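Local structure of complement factor MASP-3 (Homo sapiens, 3DEM) at residues A[203-214]-A[268-278]. The protein probably acts as a serine protease of the complement system, its CUB1-EGF-CUB2 region binding calcium and interacting with mannan-binding lectin and ficolins. Numbering follows the deposited sequence.
Sequences FMVNLQFEDIFD and NRGWRLSYRAA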
ATOM      1  N   PHE A 203     -44.622  21.536  43.635  1.00 41.67           N
ATOM      2  CA  PHE A 203     -43.184  21.680  43.847  1.00 41.53           C
ATOM      3  C   PHE A 203     -42.633  22.683  42.856  1.00 41.39           C
ATOM      4  O   PHE A 203     -43.102  22.765  41.727  1.00 41.19           O
ATOM      5  CB  PHE A 203     -42.462  20.342  43.686  1.00 41.57           C
ATOM      6  CG  PHE A 203     -42.638  19.416  44.852  1.00 41.82           C
ATOM      7  CD1 PHE A 203     -42.132  19.746  46.094  1.00 41.97           C
ATOM      8  CD2 PHE A 203     -43.305  18.213  44.705  1.00 42.32           C
ATOM      9  CE1 PHE A 203     -42.296  18.898  47.173  1.00 42.43           C
ATOM     10  CE2 PHE A 203     -43.471  17.357  45.782  1.00 42.41           C
ATOM     11  CZ  PHE A 203     -42.967  17.700  47.016  1.00 42.07           C
ATOM     12  N   MET A 204     -41.642  23.454  43.282  1.00 41.46           N
ATOM     13  CA  MET A 204     -41.029  24.452  42.420  1.00 41.62           C
ATOM     14  C   MET A 204     -39.537  24.188  42.314  1.00 41.32           C
ATOM     15  O   MET A 204     -38.841  24.085  43.324  1.00 41.51           O
ATOM     16  CB  MET A 204     -41.306  25.859  42.951  1.00 41.55           C
ATOM     17  CG  MET A 204     -42.754  26.313  42.753  1.00 41.86           C
ATOM     18  SD  MET A 204     -43.119  27.855  43.609  1.00 43.33           S
ATOM     19  CE  MET A 204     -41.463  28.522  43.801  1.00 44.43           C
ATOM     20  N   VAL A 205     -39.049  24.076  41.084  1.00 41.02           N
ATOM     21  CA  VAL A 205     -37.682  23.649  40.848  1.00 40.81           C
ATOM     22  C   VAL A 205     -36.707  24.814  40.846  1.00 40.71           C
ATOM     23  O   VAL A 205     -36.871  25.773  40.095  1.00 40.69           O
ATOM     24  CB  VAL A 205     -37.553  22.896  39.510  1.00 40.91           C
ATOM     25  CG1 VAL A 205     -36.106  22.451  39.280  1.00 40.43           C
ATOM     26  CG2 VAL A 205     -38.497  21.709  39.484  1.00 40.77           C
ATOM     27  N   ASN A 206     -35.690  24.724  41.696  1.00 40.60           N
ATOM     28  CA  ASN A 206     -34.591  25.673  41.662  1.00 40.44           C
ATOM     29  C   ASN A 206     -33.377  25.031  40.988  1.00 40.12           C
ATOM     30  O   ASN A 206     -33.054  23.870  41.237  1.00 39.63           O
ATOM     31  CB  ASN A 206     -34.265  26.189  43.068  1.00 40.45           C
ATOM     32  CG  ASN A 206     -35.468  26.869  43.744  1.00 41.83           C
ATOM     33  OD1 ASN A 206     -36.425  27.296  43.078  1.00 42.54           O
ATOM     34  ND2 ASN A 206     -35.420  26.971  45.071  1.00 41.94           N
ATOM     35  N   LEU A 207     -32.724  25.785  40.113  1.00 40.19           N
ATOM     36  CA  LEU A 207     -31.575  25.275  39.376  1.00 40.27           C
ATOM     37  C   LEU A 207     -30.335  26.036  39.781  1.00 40.28           C
ATOM     38  O   LEU A 207     -30.376  27.245  39.995  1.00 40.35           O
ATOM     39  CB  LEU A 207     -31.775  25.422  37.868  1.00 40.22           C
ATOM     40  CG  LEU A 207     -32.984  24.742  37.225  1.00 40.51           C
ATOM     41  CD1 LEU A 207     -33.116  25.174  35.773  1.00 40.36           C
ATOM     42  CD2 LEU A 207     -32.877  23.227  37.330  1.00 40.16           C
ATOM     43  N   GLN A 208     -29.222  25.322  39.866  1.00 40.25           N
ATOM     44  CA  GLN A 208     -27.983  25.912  40.324  1.00 40.40           C
ATOM     45  C   GLN A 208     -26.768  25.257  39.667  1.00 40.37           C
ATOM     46  O   GLN A 208     -26.475  24.092  39.913  1.00 40.44           O
ATOM     47  CB  GLN A 208     -27.913  25.783  41.837  1.00 40.36           C
ATOM     48  CG  GLN A 208     -26.608  26.205  42.414  1.00 40.90           C
ATOM     49  CD  GLN A 208     -26.744  26.609  43.856  1.00 41.66           C
ATOM     50  OE1 GLN A 208     -27.507  25.992  44.619  1.00 41.87           O
ATOM     51  NE2 GLN A 208     -26.014  27.666  44.249  1.00 41.25           N
ATOM     52  N   PHE A 209     -26.071  26.006  38.820  1.00 40.32           N
ATOM     53  CA  PHE A 209     -24.872  25.493  38.169  1.00 40.20           C
ATOM     54  C   PHE A 209     -23.706  25.432  39.146  1.00 40.31           C
ATOM     55  O   PHE A 209     -23.597  26.249  40.073  1.00 40.10           O
ATOM     56  CB  PHE A 209     -24.519  26.325  36.928  1.00 40.28           C
ATOM     57  CG  PHE A 209     -25.446  26.091  35.770  1.00 40.41           C
ATOM     58  CD1 PHE A 209     -25.154  25.118  34.823  1.00 40.53           C
ATOM     59  CD2 PHE A 209     -26.625  26.817  35.643  1.00 40.31           C
ATOM     60  CE1 PHE A 209     -26.016  24.880  33.753  1.00 40.62           C
ATOM     61  CE2 PHE A 209     -27.493  26.586  34.578  1.00 40.49           C
ATOM     62  CZ  PHE A 209     -27.185  25.616  33.633  1.00 40.44           C
ATOM     63  N   GLU A 210     -22.843  24.444  38.950  1.00 40.18           N
ATOM     64  CA  GLU A 210     -21.672  24.298  39.806  1.00 40.40           C
ATOM     65  C   GLU A 210     -20.480  23.705  39.061  1.00 40.24           C
ATOM     66  O   GLU A 210     -20.625  23.158  37.968  1.00 40.39           O
ATOM     67  CB  GLU A 210     -22.023  23.466  41.046  1.00 40.41           C
ATOM     68  CG  GLU A 210     -22.675  22.149  40.715  1.00 40.64           C
ATOM     69  CD  GLU A 210     -23.456  21.535  41.880  1.00 41.24           C
ATOM     70  OE1 GLU A 210     -23.889  22.270  42.799  1.00 41.02           O
ATOM     71  OE2 GLU A 210     -23.651  20.303  41.865  1.00 41.34           O
ATOM     72  N   ASP A 211     -19.306  23.830  39.670  1.00 40.45           N
ATOM     73  CA  ASP A 211     -18.031  23.400  39.081  1.00 40.45           C
ATOM     74  C   ASP A 211     -17.764  24.055  37.721  1.00 40.53           C
ATOM     75  O   ASP A 211     -18.206  25.174  37.471  1.00 40.56           O
ATOM     76  CB  ASP A 211     -17.965  21.875  38.987  1.00 40.44           C
ATOM     77  CG  ASP A 211     -18.135  21.200  40.337  1.00 40.63           C
ATOM     78  OD1 ASP A 211     -17.793  21.812  41.374  1.00 38.86           O
ATOM     79  OD2 ASP A 211     -18.611  20.046  40.356  1.00 42.49           O
ATOM     80  N   ILE A 212     -17.040  23.353  36.851  1.00 40.55           N
ATOM     81  CA  ILE A 212     -16.667  23.882  35.535  1.00 40.54           C
ATOM     82  C   ILE A 212     -17.883  24.188  34.666  1.00 40.24           C
ATOM     83  O   ILE A 212     -18.816  23.392  34.587  1.00 39.93           O
ATOM     84  CB  ILE A 212     -15.734  22.906  34.765  1.00 40.65           C
ATOM     85  CG1 ILE A 212     -14.333  22.900  35.373  1.00 40.68           C
ATOM     86  CG2 ILE A 212     -15.637  23.288  33.304  1.00 40.97           C
ATOM     87  CD1 ILE A 212     -13.533  21.651  35.035  1.00 40.77           C
ATOM     88  N   PHE A 213     -17.864  25.361  34.039  1.00 40.23           N
ATOM     89  CA  PHE A 213     -18.829  25.722  33.010  1.00 40.37           C
ATOM     90  C   PHE A 213     -18.067  26.172  31.762  1.00 40.33           C
ATOM     91  O   PHE A 213     -17.366  27.184  31.779  1.00 39.98           O
ATOM     92  CB  PHE A 213     -19.764  26.825  33.503  1.00 40.47           C
ATOM     93  CG  PHE A 213     -20.916  27.100  32.577  1.00 40.45           C
ATOM     94  CD1 PHE A 213     -22.116  26.417  32.726  1.00 40.34           C
ATOM     95  CD2 PHE A 213     -20.803  28.038  31.561  1.00 40.32           C
ATOM     96  CE1 PHE A 213     -23.186  26.662  31.884  1.00 40.48           C
ATOM     97  CE2 PHE A 213     -21.873  28.293  30.705  1.00 40.46           C
ATOM     98  CZ  PHE A 213     -23.067  27.606  30.871  1.00 40.70           C
ATOM     99  N   ASP A 214     -18.199  25.408  30.684  1.00 40.33           N
ATOM    100  CA  ASP A 214     -17.385  25.621  29.491  1.00 40.34           C
ATOM    101  C   ASP A 214     -18.160  25.175  28.259  1.00 40.40           C
ATOM    102  O   ASP A 214     -18.126  24.004  27.874  1.00 40.34           O
ATOM    103  CB  ASP A 214     -16.055  24.868  29.621  1.00 40.24           C
ATOM    104  CG  ASP A 214     -15.170  24.997  28.392  1.00 40.43           C
ATOM    105  OD1 ASP A 214     -15.416  25.873  27.529  1.00 40.19           O
ATOM    106  OD2 ASP A 214     -14.203  24.210  28.298  1.00 40.76           O
ATOM    107  N   ASN A 268     -14.851  21.647  24.208  1.00 40.39           N
ATOM    108  CA  ASN A 268     -15.261  22.230  25.487  1.00 40.42           C
ATOM    109  C   ASN A 268     -15.766  21.215  26.530  1.00 40.38           C
ATOM    110  O   ASN A 268     -16.334  20.178  26.184  1.00 40.30           O
ATOM    111  CB  ASN A 268     -16.270  23.357  25.247  1.00 40.31           C
ATOM    112  CG  ASN A 268     -15.760  24.375  24.238  1.00 40.45           C
ATOM    113  OD1 ASN A 268     -15.210  25.416  24.612  1.00 40.68           O
ATOM    114  ND2 ASN A 268     -15.897  24.058  22.959  1.00 39.48           N
ATOM    115  N   ARG A 269     -15.544  21.520  27.805  1.00 40.30           N
ATOM    116  CA  ARG A 269     -15.763  20.546  28.883  1.00 40.33           C
ATOM    117  C   ARG A 269     -17.216  20.407  29.374  1.00 40.44           C
ATOM    118  O   ARG A 269     -17.572  19.415  30.016  1.00 40.55           O
ATOM    119  CB  ARG A 269     -14.813  20.830  30.050  1.00 40.26           C
ATOM    120  CG  ARG A 269     -13.343  20.805  29.631  1.00 40.27           C
ATOM    121  CD  ARG A 269     -12.416  21.044  30.799  1.00 40.44           C
ATOM    122  NE  ARG A 269     -12.292  19.853  31.640  1.00 41.12           N
ATOM    123  CZ  ARG A 269     -11.403  19.717  32.622  1.00 41.16           C
ATOM    124  NH1 ARG A 269     -10.553  20.701  32.901  1.00 40.57           N
ATOM    125  NH2 ARG A 269     -11.362  18.591  33.329  1.00 41.28           N
ATOM    126  N   GLY A 270     -18.050  21.396  29.072  1.00 40.41           N
ATOM    127  CA  GLY A 270     -19.466  21.300  29.386  1.00 40.42           C
ATOM    128  C   GLY A 270     -19.891  21.961  30.685  1.00 40.65           C
ATOM    129  O   GLY A 270     -19.400  23.034  31.050  1.00 40.91           O
ATOM    130  N   TRP A 271     -20.804  21.304  31.395  1.00 40.59           N
ATOM    131  CA  TRP A 271     -21.516  21.940  32.495  1.00 40.56           C
ATOM    132  C   TRP A 271     -22.138  20.923  33.440  1.00 40.39           C
ATOM    133  O   TRP A 271     -22.346  19.759  33.090  1.00 40.22           O
ATOM    134  CB  TRP A 271     -22.622  22.852  31.949  1.00 40.43           C
ATOM    135  CG  TRP A 271     -23.567  22.141  31.008  1.00 40.57           C
ATOM    136  CD1 TRP A 271     -23.452  22.045  29.649  1.00 40.49           C
ATOM    137  CD2 TRP A 271     -24.763  21.428  31.361  1.00 40.58           C
ATOM    138  NE1 TRP A 271     -24.505  21.315  29.132  1.00 40.83           N
ATOM    139  CE2 TRP A 271     -25.321  20.923  30.161  1.00 40.60           C
ATOM    140  CE3 TRP A 271     -25.409  21.155  32.571  1.00 40.77           C
ATOM    141  CZ2 TRP A 271     -26.495  20.167  30.141  1.00 40.22           C
ATOM    142  CZ3 TRP A 271     -26.581  20.409  32.550  1.00 40.66           C
ATOM    143  CH2 TRP A 271     -27.111  19.922  31.341  1.00 40.54           C
ATOM    144  N   ARG A 272     -22.441  21.389  34.641  1.00 40.34           N
ATOM    145  CA  ARG A 272     -23.085  20.583  35.660  1.00 40.37           C
ATOM    146  C   ARG A 272     -24.051  21.468  36.434  1.00 40.50           C
ATOM    147  O   ARG A 272     -23.750  22.621  36.730  1.00 40.54           O
ATOM    148  CB  ARG A 272     -22.043  19.995  36.615  1.00 40.45           C
ATOM    149  CG  ARG A 272     -22.620  19.481  37.924  1.00 40.37           C
ATOM    150  CD  ARG A 272     -21.538  19.012  38.878  1.00 40.29           C
ATOM    151  NE  ARG A 272     -22.080  18.780  40.215  1.00 40.78           N
ATOM    152  CZ  ARG A 272     -21.989  17.632  40.886  1.00 41.26           C
ATOM    153  NH1 ARG A 272     -21.355  16.586  40.364  1.00 40.98           N
ATOM    154  NH2 ARG A 272     -22.519  17.534  42.098  1.00 40.80           N
ATOM    155  N   LEU A 273     -25.216  20.933  36.760  1.00 40.56           N
ATOM    156  CA  LEU A 273     -26.124  21.660  37.620  1.00 40.64           C
ATOM    157  C   LEU A 273     -26.725  20.724  38.649  1.00 40.79           C
ATOM    158  O   LEU A 273     -26.763  19.500  38.460  1.00 40.79           O
ATOM    159  CB  LEU A 273     -27.216  22.375  36.809  1.00 40.73           C
ATOM    160  CG  LEU A 273     -28.284  21.575  36.062  1.00 40.91           C
ATOM    161  CD1 LEU A 273     -29.392  21.109  37.020  1.00 40.63           C
ATOM    162  CD2 LEU A 273     -28.863  22.413  34.937  1.00 40.39           C
ATOM    163  N   SER A 274     -27.170  21.301  39.754  1.00 40.55           N
ATOM    164  CA  SER A 274     -27.976  20.568  40.700  1.00 40.59           C
ATOM    165  C   SER A 274     -29.327  21.258  40.777  1.00 40.58           C
ATOM    166  O   SER A 274     -29.422  22.474  40.612  1.00 40.73           O
ATOM    167  CB  SER A 274     -27.311  20.529  42.078  1.00 40.43           C
ATOM    168  OG  SER A 274     -27.187  21.833  42.615  1.00 40.85           O
ATOM    169  N   TYR A 275     -30.374  20.481  41.013  1.00 40.54           N
ATOM    170  CA  TYR A 275     -31.697  21.051  41.175  1.00 40.59           C
ATOM    171  C   TYR A 275     -32.293  20.617  42.492  1.00 40.63           C
ATOM    172  O   TYR A 275     -31.920  19.582  43.036  1.00 40.55           O
ATOM    173  CB  TYR A 275     -32.620  20.638  40.023  1.00 40.49           C
ATOM    174  CG  TYR A 275     -33.124  19.214  40.112  1.00 40.24           C
ATOM    175  CD1 TYR A 275     -34.215  18.887  40.921  1.00 40.65           C
ATOM    176  CD2 TYR A 275     -32.521  18.198  39.389  1.00 40.06           C
ATOM    177  CE1 TYR A 275     -34.681  17.584  41.010  1.00 40.15           C
ATOM    178  CE2 TYR A 275     -32.979  16.895  39.468  1.00 40.18           C
ATOM    179  CZ  TYR A 275     -34.058  16.595  40.281  1.00 40.23           C
ATOM    180  OH  TYR A 275     -34.519  15.305  40.366  1.00 40.15           O
ATOM    181  N   ARG A 276     -33.233  21.413  42.982  1.00 41.10           N
ATOM    182  CA  ARG A 276     -33.918  21.152  44.233  1.00 41.54           C
ATOM    183  C   ARG A 276     -35.359  21.610  44.094  1.00 41.85           C
ATOM    184  O   ARG A 276     -35.625  22.724  43.654  1.00 41.77           O
ATOM    185  CB  ARG A 276     -33.243  21.907  45.380  1.00 41.40           C
ATOM    186  CG  ARG A 276     -31.883  21.358  45.735  1.00 41.78           C
ATOM    187  CD  ARG A 276     -31.076  22.304  46.611  1.00 41.40           C
ATOM    188  NE  ARG A 276     -29.745  21.753  46.852  1.00 40.78           N
ATOM    189  CZ  ARG A 276     -28.776  21.724  45.941  1.00 40.62           C
ATOM    190  NH1 ARG A 276     -28.984  22.223  44.731  1.00 39.50           N
ATOM    191  NH2 ARG A 276     -27.598  21.193  46.241  1.00 40.79           N
ATOM    192  N   ALA A 277     -36.286  20.738  44.459  1.00 42.56           N
ATOM    193  CA  ALA A 277     -37.699  21.077  44.429  1.00 43.38           C
ATOM    194  C   ALA A 277     -38.117  21.653  45.767  1.00 43.72           C
ATOM    195  O   ALA A 277     -38.140  20.944  46.768  1.00 44.01           O
ATOM    196  CB  ALA A 277     -38.532  19.853  44.104  1.00 43.36           C
ATOM    197  N   ALA A 278     -38.437  22.944  45.779  1.00 44.46           N
ATOM    198  CA  ALA A 278     -38.934  23.608  46.985  1.00 44.95           C
ATOM    199  C   ALA A 278     -40.427  23.335  47.165  1.00 45.20           C
ATOM    200  O   ALA A 278     -41.193  23.272  46.189  1.00 45.12           O
ATOM    201  CB  ALA A 278     -38.667  25.112  46.917  1.00 44.94           C
ATOM    202  OXT ALA A 278     -40.894  23.174  48.300  1.00 45.45           O
TER
HETATM  203  O   HOH W   1     -30.503  23.575  43.056  1.00 34.31           O
HETATM  204  O   HOH W   2     -21.533  23.980  35.378  1.00 32.18           O
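Glu210 and Arg272 meet beside the antiparallel ladder of 205-209 with 272-277, and Glu210 N also bonds to Arg272 O. Arg272 comes side-on and gives two N-H groups to a single oxygen: its NE lies 2.7 Å from Glu210 OE2, on the anti lone pair, and its NH2 lies 3.0 Å from that same OE2. Carboxylate and guanidinium planes differ by only 27°. Glu210 holds CG between its backbone N and carbonyl carbon (chi1 52°), which turns the extended acid back over the neighbouring strand; there OE1 also takes a weak bond from Ser274 OG. That hydroxyl in turn receives Arg276 NH1 at 2.8 Å, and water 1 links the same NH1 to the carbonyls of Asn206 and Ser274. Asp211 adds only a long, charge-only salt bridge, its OD2 3.7 Å from Arg272 NE and well out of the guanidinium plane.

The other face of the sheet is largely apolar, and the Tyr275 hydroxyl there is taken by the Gln173 carbonyl. Leu273 CB packs over one face of the Phe209 ring, 4.2 Å from its centroid, while Leu207 CD2 reaches 3.7 Å to Tyr275 CB. Ile197, Ile228 and Ile230 of the facing sheet cover this layer, and Trp271 meets Phe260 edge-to-face.

Beyond Phe209 the register slips by two residues. Water 2 occupies the break, accepting from Arg272 N and lying within hydrogen-bonding distance of the Glu210 and Ile212 carbonyl oxygens. Pairing resumes at Asp214 and Gly270, and Asp214 OD2 takes Arg269 N at 3.0 Å from above the carboxylate plane. Next to this bridge, the Asn268 side chain lies about 5 Å from the calcium ion bound by Glu216, Asp226, Asp263 and Ser265.

These are the two central strands of one sheet in the second CUB beta-sandwich: an apolar face closes the core, while the salt-bridge network lies on the outer face, where partial exposure probably weakens its electrostatic pull.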